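Uncharacterized protein (Bdellovibrio bacteriovorus, PDB 3TM8) binds a pair of iron ions in an HD-GYP domain and is probably a cyclic-di-GMP phosphodiesterase or a close relative of that class. Local coordinates at residues 288-293 and 303-308; 172-177 and 282-287. One frame throughout, in Å; residues are numbered along the deposited sequence. Where two conformers were deposited one is given.

Interaction 1: 288-293 and 303-308; sequences DRLITF and KKLMID. With PO4 (phosphate ion), chain C.
In the all-helical HD domain of this HD-GYP protein, Leu290, near the C-terminal end of helix 276-293, meets Lys304 and Leu305 of the short helix 301-308. The contact is small, 137 Å² summed over both sides, and has no hydrogen bond across it. A single methyl does the touching: Leu290 CD1 lies 3.7 Å from Leu305 CD2 and 3.8 Å from Lys304 CB, so it rests against the base of the lysine and the branched end of the leucine. Leu290 CB points toward the partner helix, whereas Leu305 reaches the contact through its end. The Lys304 chain bends at chi3 and chi4, which folds NZ over its own helix, one turn toward the C terminus, to Asp308 OD2 at 2.9 Å, a salt bridge that uses the anti lone pair of that oxygen.

Another side of segment 288-293 borders the metal site. Arg289 NE and NH2 each donate to O1 of a phosphate, itself an iron ligand and probably from the crystallisation liquor, at 2.8 Å, with N-H...O angles of 147° and 142°; both bonds converge on one oxygen at the guanidinium edge. Phe293 CD2 sits 3.5 Å above the plane of the Arg289 guanidinium, over one face and offset toward its rim. Asp288 OD1 accepts from Thr292 OG1 at 2.7 Å, while its OD2 is hydrogen-bonded to ND1 of the iron ligand His170, a second-shell link that probably orients the imidazole.

Val296, between the two helices, touches Leu290 and Lys304; Leu305 packs on Ile318 of helix 315-325, and Asp288 touches helix 167-185.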
ATOM      1  N   ASP A 288       5.570  -3.593  -9.455  1.00  8.11           N
ATOM      2  CA  ASP A 288       6.030  -3.695  -8.073  1.00  7.18           C
ATOM      3  C   ASP A 288       6.230  -5.140  -7.641  1.00  6.86           C
ATOM      4  O   ASP A 288       7.104  -5.415  -6.820  1.00  7.77           O
ATOM      5  CB  ASP A 288       5.133  -2.978  -7.065  1.00  7.88           C
ATOM      6  CG  ASP A 288       5.788  -2.885  -5.693  1.00  8.23           C
ATOM      7  OD1 ASP A 288       6.958  -2.460  -5.637  1.00  8.10           O
ATOM      8  OD2 ASP A 288       5.161  -3.256  -4.676  1.00  8.24           O
ATOM      9  N   ARG A 289       5.437  -6.072  -8.170  1.00  7.16           N
ATOM     10  CA  ARG A 289       5.693  -7.473  -7.839  1.00  7.39           C
ATOM     11  C   ARG A 289       7.115  -7.838  -8.265  1.00  7.21           C
ATOM     12  O   ARG A 289       7.850  -8.452  -7.500  1.00  7.40           O
ATOM     13  CB  ARG A 289       4.671  -8.446  -8.433  1.00  8.00           C
ATOM     14  CG  ARG A 289       5.240  -9.856  -8.652  1.00  8.28           C
ATOM     15  CD  ARG A 289       4.171 -10.940  -8.697  1.00  8.25           C
ATOM     16  NE  ARG A 289       3.747 -11.343  -7.361  1.00  8.01           N
ATOM     17  CZ  ARG A 289       4.448 -12.125  -6.542  1.00  7.53           C
ATOM     18  NH1 ARG A 289       5.630 -12.605  -6.916  1.00  8.93           N
ATOM     19  NH2 ARG A 289       3.966 -12.415  -5.340  1.00  7.75           N
ATOM     20  N   LEU A 290       7.508  -7.456  -9.475  1.00  7.80           N
ATOM     21  CA  LEU A 290       8.857  -7.770  -9.938  1.00  9.17           C
ATOM     22  C   LEU A 290       9.902  -7.157  -9.021  1.00 10.03           C
ATOM     23  O   LEU A 290      10.853  -7.821  -8.609  1.00 10.07           O
ATOM     24  CB  LEU A 290       9.093  -7.300 -11.382  1.00  9.69           C
ATOM     25  CG  LEU A 290       8.303  -8.063 -12.443  1.00 12.52           C
ATOM     26  CD1 LEU A 290       8.702  -7.594 -13.843  1.00 13.99           C
ATOM     27  CD2 LEU A 290       8.498  -9.568 -12.298  1.00 13.92           C
ATOM     28  N   ILE A 291       9.715  -5.885  -8.695  1.00  9.65           N
ATOM     29  CA  ILE A 291      10.724  -5.148  -7.955  1.00 10.43           C
ATOM     30  C   ILE A 291      10.783  -5.552  -6.479  1.00 10.23           C
ATOM     31  O   ILE A 291      11.865  -5.803  -5.939  1.00 14.22           O
ATOM     32  CB  ILE A 291      10.489  -3.644  -8.104  1.00 12.97           C
ATOM     33  CG1 ILE A 291      10.741  -3.234  -9.557  1.00 14.78           C
ATOM     34  CG2 ILE A 291      11.375  -2.866  -7.142  1.00 14.77           C
ATOM     35  CD1 ILE A 291      10.163  -1.886  -9.930  1.00 16.28           C
ATOM     36  N   THR A 292       9.619  -5.652  -5.845  1.00  8.58           N
ATOM     37  CA  THR A 292       9.540  -5.910  -4.409  1.00  9.49           C
ATOM     38  C   THR A 292       9.493  -7.393  -4.032  1.00  8.83           C
ATOM     39  O   THR A 292      10.148  -7.805  -3.074  1.00  9.79           O
ATOM     40  CB  THR A 292       8.352  -5.156  -3.798  1.00 10.05           C
ATOM     41  OG1 THR A 292       8.610  -3.748  -3.894  1.00 10.94           O
ATOM     42  CG2 THR A 292       8.150  -5.529  -2.327  1.00 10.19           C
ATOM     43  N   PHE A 293       8.742  -8.200  -4.779  1.00  8.93           N
ATOM     44  CA  PHE A 293       8.578  -9.613  -4.429  1.00  9.82           C
ATOM     45  C   PHE A 293       9.520 -10.546  -5.192  1.00 11.11           C
ATOM     46  O   PHE A 293       9.698 -11.685  -4.779  1.00 12.79           O
ATOM     47  CB  PHE A 293       7.137 -10.092  -4.657  1.00  9.76           C
ATOM     48  CG  PHE A 293       6.104  -9.415  -3.797  1.00  9.30           C
ATOM     49  CD1 PHE A 293       6.322  -9.189  -2.444  1.00  9.65           C
ATOM     50  CD2 PHE A 293       4.884  -9.051  -4.349  1.00  9.82           C
ATOM     51  CE1 PHE A 293       5.343  -8.575  -1.659  1.00  9.76           C
ATOM     52  CE2 PHE A 293       3.903  -8.444  -3.576  1.00 10.18           C
ATOM     53  CZ  PHE A 293       4.132  -8.206  -2.231  1.00 10.38           C
ATOM     54  N   LYS A 303      11.537  -4.688 -19.257  1.00 12.91           N
ATOM     55  CA  LYS A 303      11.991  -5.755 -20.146  1.00 12.71           C
ATOM     56  C   LYS A 303      11.427  -7.099 -19.712  1.00 11.06           C
ATOM     57  O   LYS A 303      10.972  -7.895 -20.539  1.00 11.41           O
ATOM     58  CB  LYS A 303      13.521  -5.831 -20.190  1.00 14.23           C
ATOM     59  CG  LYS A 303      14.032  -7.075 -20.898  1.00 16.00           C
ATOM     60  CD  LYS A 303      15.528  -7.273 -20.710  1.00 18.09           C
ATOM     61  CE  LYS A 303      15.833  -7.732 -19.295  1.00 20.44           C
ATOM     62  NZ  LYS A 303      17.280  -7.972 -19.100  1.00 19.90           N
ATOM     63  N   LYS A 304      11.466  -7.357 -18.409  1.00 12.13           N
ATOM     64  CA  LYS A 304      10.982  -8.629 -17.890  1.00 13.05           C
ATOM     65  C   LYS A 304       9.509  -8.855 -18.190  1.00 12.80           C
ATOM     66  O   LYS A 304       9.119  -9.948 -18.597  1.00 14.06           O
ATOM     67  CB  LYS A 304      11.245  -8.743 -16.386  1.00 17.53           C
ATOM     68  CG  LYS A 304      12.669  -9.137 -16.040  1.00 23.77           C
ATOM     69  CD  LYS A 304      12.730  -9.838 -14.691  1.00 26.80           C
ATOM     70  CE  LYS A 304      12.235 -11.286 -14.767  1.00 28.99           C
ATOM     71  NZ  LYS A 304      10.845 -11.413 -15.298  1.00 31.04           N
ATOM     72  N   LEU A 305       8.688  -7.830 -17.985  1.00 12.90           N
ATOM     73  CA  LEU A 305       7.282  -7.935 -18.350  1.00 13.92           C
ATOM     74  C   LEU A 305       7.112  -8.216 -19.847  1.00 14.53           C
ATOM     75  O   LEU A 305       6.269  -9.014 -20.244  1.00 16.74           O
ATOM     76  CB  LEU A 305       6.519  -6.667 -17.973  1.00 14.40           C
ATOM     77  CG  LEU A 305       6.270  -6.469 -16.481  1.00 14.49           C
ATOM     78  CD1 LEU A 305       5.371  -5.279 -16.274  1.00 14.49           C
ATOM     79  CD2 LEU A 305       5.626  -7.713 -15.909  1.00 15.05           C
ATOM     80  N   MET A 306       7.904  -7.557 -20.682  1.00 13.97           N
ATOM     81  CA  MET A 306       7.769  -7.731 -22.123  1.00 14.26           C
ATOM     82  C   MET A 306       8.241  -9.092 -22.624  1.00 14.71           C
ATOM     83  O   MET A 306       7.674  -9.630 -23.577  1.00 16.44           O
ATOM     84  CB  MET A 306       8.498  -6.616 -22.863  1.00 14.46           C
ATOM     85  CG  MET A 306       7.846  -5.273 -22.649  1.00 16.16           C
ATOM     86  SD  MET A 306       8.784  -3.940 -23.378  1.00 18.22           S
ATOM     87  CE  MET A 306       8.624  -4.313 -25.127  1.00 17.87           C
ATOM     88  N   ILE A 307       9.262  -9.662 -21.987  1.00 15.36           N
ATOM     89  CA  ILE A 307       9.893 -10.896 -22.460  0.50 17.86           C
ATOM     90  C   ILE A 307       9.454 -12.143 -21.683  1.00 19.20           C
ATOM     91  O   ILE A 307       9.566 -13.266 -22.178  1.00 22.05           O
ATOM     92  CB  ILE A 307      11.435 -10.779 -22.395  0.50 20.46           C
ATOM     93  CG1 ILE A 307      11.943  -9.773 -23.428  0.50 22.28           C
ATOM     94  CG2 ILE A 307      12.098 -12.132 -22.610  0.50 20.80           C
ATOM     95  CD1 ILE A 307      13.456  -9.682 -23.486  0.50 23.42           C
ATOM     96  N   ASP A 308       8.982 -11.938 -20.454  1.00 20.36           N
ATOM     97  CA  ASP A 308       8.508 -13.032 -19.606  1.00 23.31           C
ATOM     98  C   ASP A 308       7.003 -12.931 -19.312  1.00 23.18           C
ATOM     99  O   ASP A 308       6.395 -13.877 -18.814  1.00 24.81           O
ATOM    100  CB  ASP A 308       9.297 -13.080 -18.294  1.00 24.63           C
ATOM    101  CG  ASP A 308      10.770 -13.394 -18.505  1.00 25.64           C
ATOM    102  OD1 ASP A 308      11.099 -14.150 -19.447  1.00 26.98           O
ATOM    103  OD2 ASP A 308      11.601 -12.886 -17.722  1.00 25.90           O
TER
HETATM  104  P   PO4 C 901       0.560 -10.025  -6.161  1.00  7.47           P
HETATM  105  O1  PO4 C 901       1.534 -11.082  -5.706  1.00 11.70           O
HETATM  106  O2  PO4 C 901       0.978  -8.639  -5.733  1.00  7.43           O
HETATM  107  O3  PO4 C 901       0.532  -9.948  -7.706  1.00 10.37           O
HETATM  108  O4  PO4 C 901      -0.842 -10.398  -5.729  1.00  5.47           O

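Interaction 2: 172-177 and 282-287; sequences VTVSTL and SSANAM. With FE (Fe (III) ion), chain D; DMS (dimethyl sulfoxide), chain F; PO4 (phosphate ion), chain C.
Val174 sets both methyls against the backbone of Asn285 in segment 282-287: its CG2 is 3.9 Å from Asn285 CA, and its CG1, 3.9 Å from Asn285 N, also lies 4.1 Å from Ala284 CB. The Ala284 methyl also meets Leu177, CB to CB at 4.0 Å, while Leu177 CD1 approaches the Ala284 carbonyl oxygen. The axes of the two short segments approach to 8.7 Å, their N-to-C directions 126° apart, and the closest CA pair is Val174 and Asn285.

Asn285 points CB away from 172-177; CG anti to the backbone N (chi1 179°) places the amide at the binuclear iron centre of the HD domain. OD1 binds an iron at 2.1 Å; His170, His203, Asp204, a phosphate oxygen and a water supply the other ligands. ND2 donates to phosphate O3 at 3.0 Å, nearly straight at 169°. OD1 on the metal and ND2 on the phosphate, which also binds that metal through O2, fix the rotation of the amide.

Farther out, the Val172 carbonyl oxygen accepts from Thr176 N, Thr176 OG1 and Ser175 OG, which gives both buried hydroxyls a partner in their own helix; Thr176 OG1 is also bonded to Tyr143 OH. Thr173 OG1 donates to the dimethyl sulfoxide oxygen at 2.6 Å. Ala200 of helix 190-202 touches Val174, and Met158 of helix 153-158 Leu177.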
ATOM      1  N   VAL A 172       0.152   0.607  -0.920  1.00  4.95           N
ATOM      2  CA  VAL A 172       0.500   2.022  -1.032  1.00  4.71           C
ATOM      3  C   VAL A 172       1.416   2.266  -2.241  1.00  4.46           C
ATOM      4  O   VAL A 172       1.212   3.201  -3.019  1.00  4.62           O
ATOM      5  CB  VAL A 172       1.145   2.578   0.260  1.00  6.22           C
ATOM      6  CG1 VAL A 172       1.434   4.063   0.092  1.00  7.28           C
ATOM      7  CG2 VAL A 172       0.235   2.336   1.476  1.00  6.12           C
ATOM      8  N   THR A 173       2.396   1.390  -2.427  1.00  4.90           N
ATOM      9  CA  THR A 173       3.312   1.539  -3.546  1.00  5.60           C
ATOM     10  C   THR A 173       2.580   1.447  -4.879  1.00  5.29           C
ATOM     11  O   THR A 173       2.785   2.276  -5.764  1.00  6.09           O
ATOM     12  CB  THR A 173       4.434   0.498  -3.481  1.00  6.83           C
ATOM     13  OG1 THR A 173       5.234   0.790  -2.337  1.00  8.19           O
ATOM     14  CG2 THR A 173       5.306   0.579  -4.724  1.00  7.67           C
ATOM     15  N   VAL A 174       1.720   0.444  -5.008  1.00  4.75           N
ATOM     16  CA  VAL A 174       0.959   0.274  -6.234  1.00  5.33           C
ATOM     17  C   VAL A 174       0.038   1.483  -6.458  1.00  4.69           C
ATOM     18  O   VAL A 174      -0.111   1.947  -7.586  1.00  5.38           O
ATOM     19  CB  VAL A 174       0.215  -1.081  -6.240  1.00  5.41           C
ATOM     20  CG1 VAL A 174      -0.762  -1.183  -7.407  1.00  6.16           C
ATOM     21  CG2 VAL A 174       1.213  -2.219  -6.303  1.00  5.93           C
ATOM     22  N   SER A 175      -0.539   2.036  -5.393  1.00  4.77           N
ATOM     23  CA  SER A 175      -1.388   3.213  -5.554  1.00  5.69           C
ATOM     24  C   SER A 175      -0.594   4.430  -6.023  1.00  5.92           C
ATOM     25  O   SER A 175      -1.089   5.247  -6.806  1.00  6.92           O
ATOM     26  CB  SER A 175      -2.139   3.518  -4.255  1.00  6.83           C
ATOM     27  OG  SER A 175      -1.352   4.272  -3.346  1.00  7.11           O
ATOM     28  N   THR A 176       0.644   4.542  -5.557  1.00  5.75           N
ATOM     29  CA  THR A 176       1.521   5.648  -5.918  1.00  6.28           C
ATOM     30  C   THR A 176       1.868   5.585  -7.412  1.00  6.72           C
ATOM     31  O   THR A 176       1.763   6.587  -8.135  1.00  7.38           O
ATOM     32  CB  THR A 176       2.807   5.622  -5.066  1.00  6.80           C
ATOM     33  OG1 THR A 176       2.462   5.555  -3.674  1.00  6.30           O
ATOM     34  CG2 THR A 176       3.650   6.867  -5.302  1.00  9.15           C
ATOM     35  N   LEU A 177       2.274   4.401  -7.870  1.00  6.42           N
ATOM     36  CA  LEU A 177       2.564   4.194  -9.278  1.00  7.02           C
ATOM     37  C   LEU A 177       1.306   4.392 -10.107  1.00  7.65           C
ATOM     38  O   LEU A 177       1.364   4.932 -11.207  1.00  8.02           O
ATOM     39  CB  LEU A 177       3.123   2.795  -9.510  1.00  7.64           C
ATOM     40  CG  LEU A 177       4.466   2.454  -8.864  1.00  9.22           C
ATOM     41  CD1 LEU A 177       4.758   0.968  -9.018  1.00 10.20           C
ATOM     42  CD2 LEU A 177       5.597   3.292  -9.468  1.00 10.98           C
ATOM     43  N   SER A 282      -3.388  -3.299 -12.695  1.00  6.68           N
ATOM     44  CA  SER A 282      -2.717  -4.536 -13.082  1.00  6.95           C
ATOM     45  C   SER A 282      -1.283  -4.272 -13.555  1.00  6.90           C
ATOM     46  O   SER A 282      -0.355  -4.984 -13.165  1.00  6.60           O
ATOM     47  CB  SER A 282      -3.509  -5.288 -14.147  1.00  7.51           C
ATOM     48  OG  SER A 282      -2.799  -6.447 -14.544  1.00  9.26           O
ATOM     49  N   SER A 283      -1.106  -3.256 -14.393  1.00  6.88           N
ATOM     50  CA  SER A 283       0.222  -2.887 -14.872  1.00  7.21           C
ATOM     51  C   SER A 283       1.136  -2.411 -13.741  1.00  6.99           C
ATOM     52  O   SER A 283       2.286  -2.844 -13.637  1.00  7.78           O
ATOM     53  CB  SER A 283       0.129  -1.806 -15.956  1.00  8.67           C
ATOM     54  OG  SER A 283      -0.664  -2.241 -17.051  1.00  9.62           O
ATOM     55  N   ALA A 284       0.626  -1.515 -12.902  1.00  7.05           N
ATOM     56  CA  ALA A 284       1.398  -0.989 -11.786  1.00  7.13           C
ATOM     57  C   ALA A 284       1.777  -2.098 -10.808  1.00  7.38           C
ATOM     58  O   ALA A 284       2.911  -2.152 -10.325  1.00  8.08           O
ATOM     59  CB  ALA A 284       0.617   0.097 -11.069  1.00  7.36           C
ATOM     60  N   ASN A 285       0.829  -2.988 -10.530  1.00  6.27           N
ATOM     61  CA  ASN A 285       1.111  -4.113  -9.667  1.00  6.28           C
ATOM     62  C   ASN A 285       2.191  -5.018 -10.228  1.00  6.21           C
ATOM     63  O   ASN A 285       3.073  -5.460  -9.498  1.00  6.93           O
ATOM     64  CB  ASN A 285      -0.135  -4.944  -9.438  1.00  6.48           C
ATOM     65  CG  ASN A 285       0.150  -6.118  -8.578  1.00  5.99           C
ATOM     66  OD1 ASN A 285       0.417  -5.950  -7.396  1.00  6.77           O
ATOM     67  ND2 ASN A 285       0.156  -7.312  -9.157  1.00  7.25           N
ATOM     68  N   ALA A 286       2.107  -5.324 -11.520  1.00  6.59           N
ATOM     69  CA  ALA A 286       3.047  -6.257 -12.117  1.00  7.46           C
ATOM     70  C   ALA A 286       4.462  -5.725 -11.945  1.00  7.43           C
ATOM     71  O   ALA A 286       5.400  -6.485 -11.685  1.00  8.34           O
ATOM     72  CB  ALA A 286       2.717  -6.468 -13.584  1.00  9.06           C
ATOM     73  N   MET A 287       4.620  -4.410 -12.083  1.00  7.89           N
ATOM     74  CA  MET A 287       5.926  -3.791 -11.892  1.00  8.46           C
ATOM     75  C   MET A 287       6.416  -3.905 -10.437  1.00  8.28           C
ATOM     76  O   MET A 287       7.556  -4.293 -10.203  1.00  9.16           O
ATOM     77  CB  MET A 287       5.937  -2.346 -12.416  1.00 10.86           C
ATOM     78  CG  MET A 287       5.769  -2.260 -13.940  1.00 11.93           C
ATOM     79  SD  MET A 287       7.224  -2.745 -14.900  1.00 15.08           S
ATOM     80  CE  MET A 287       8.161  -1.221 -14.833  1.00 15.46           C
TER
HETATM   81 FE    FE D 902      -0.274  -7.010  -5.674  1.00  5.02          FE
HETATM   82  S   DMS F 309       8.973   0.179  -2.301  1.00 12.18           S
HETATM   83  O   DMS F 309       7.432  -0.462  -1.732  1.00 12.29           O
HETATM   84  C1  DMS F 309       9.194  -0.336  -4.025  1.00 13.15           C
HETATM   85  C2  DMS F 309       8.743   1.946  -2.573  1.00 13.73           C
HETATM   86  P   PO4 C 901       0.560 -10.025  -6.161  1.00  7.47           P
HETATM   87  O1  PO4 C 901       1.534 -11.082  -5.706  1.00 11.70           O
HETATM   88  O2  PO4 C 901       0.978  -8.639  -5.733  1.00  7.43           O
HETATM   89  O3  PO4 C 901       0.532  -9.948  -7.706  1.00 10.37           O
HETATM   90  O4  PO4 C 901      -0.842 -10.398  -5.729  1.00  5.47           O
HETATM   91  O   HOH W   1      -1.571  -7.868  -6.887  1.00  5.37           O

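Following the chain from the N terminus, the first of these segments lies on helix 167-185, and interaction 2 closes a long loop of 104 residues, through helices 190-202, 223-240 and 248-256, when 282-287 returns to 172-177. Interaction 1 follows in series, spanning only the nine residues between 293 and 303; the two loops neither nest nor cross. The contact centres are about 12 Å apart and both contacts use helix 276-293, which therefore ties helix 167-185 to helix 301-308. Direct packing joins them, with Leu305 CD1 3.4 Å from Met287 SD and Asp288 OD1 3.6 Å from Thr173 CG2. Both also reach the same phosphate, through Asn285 and Arg289, four residues apart on that helix.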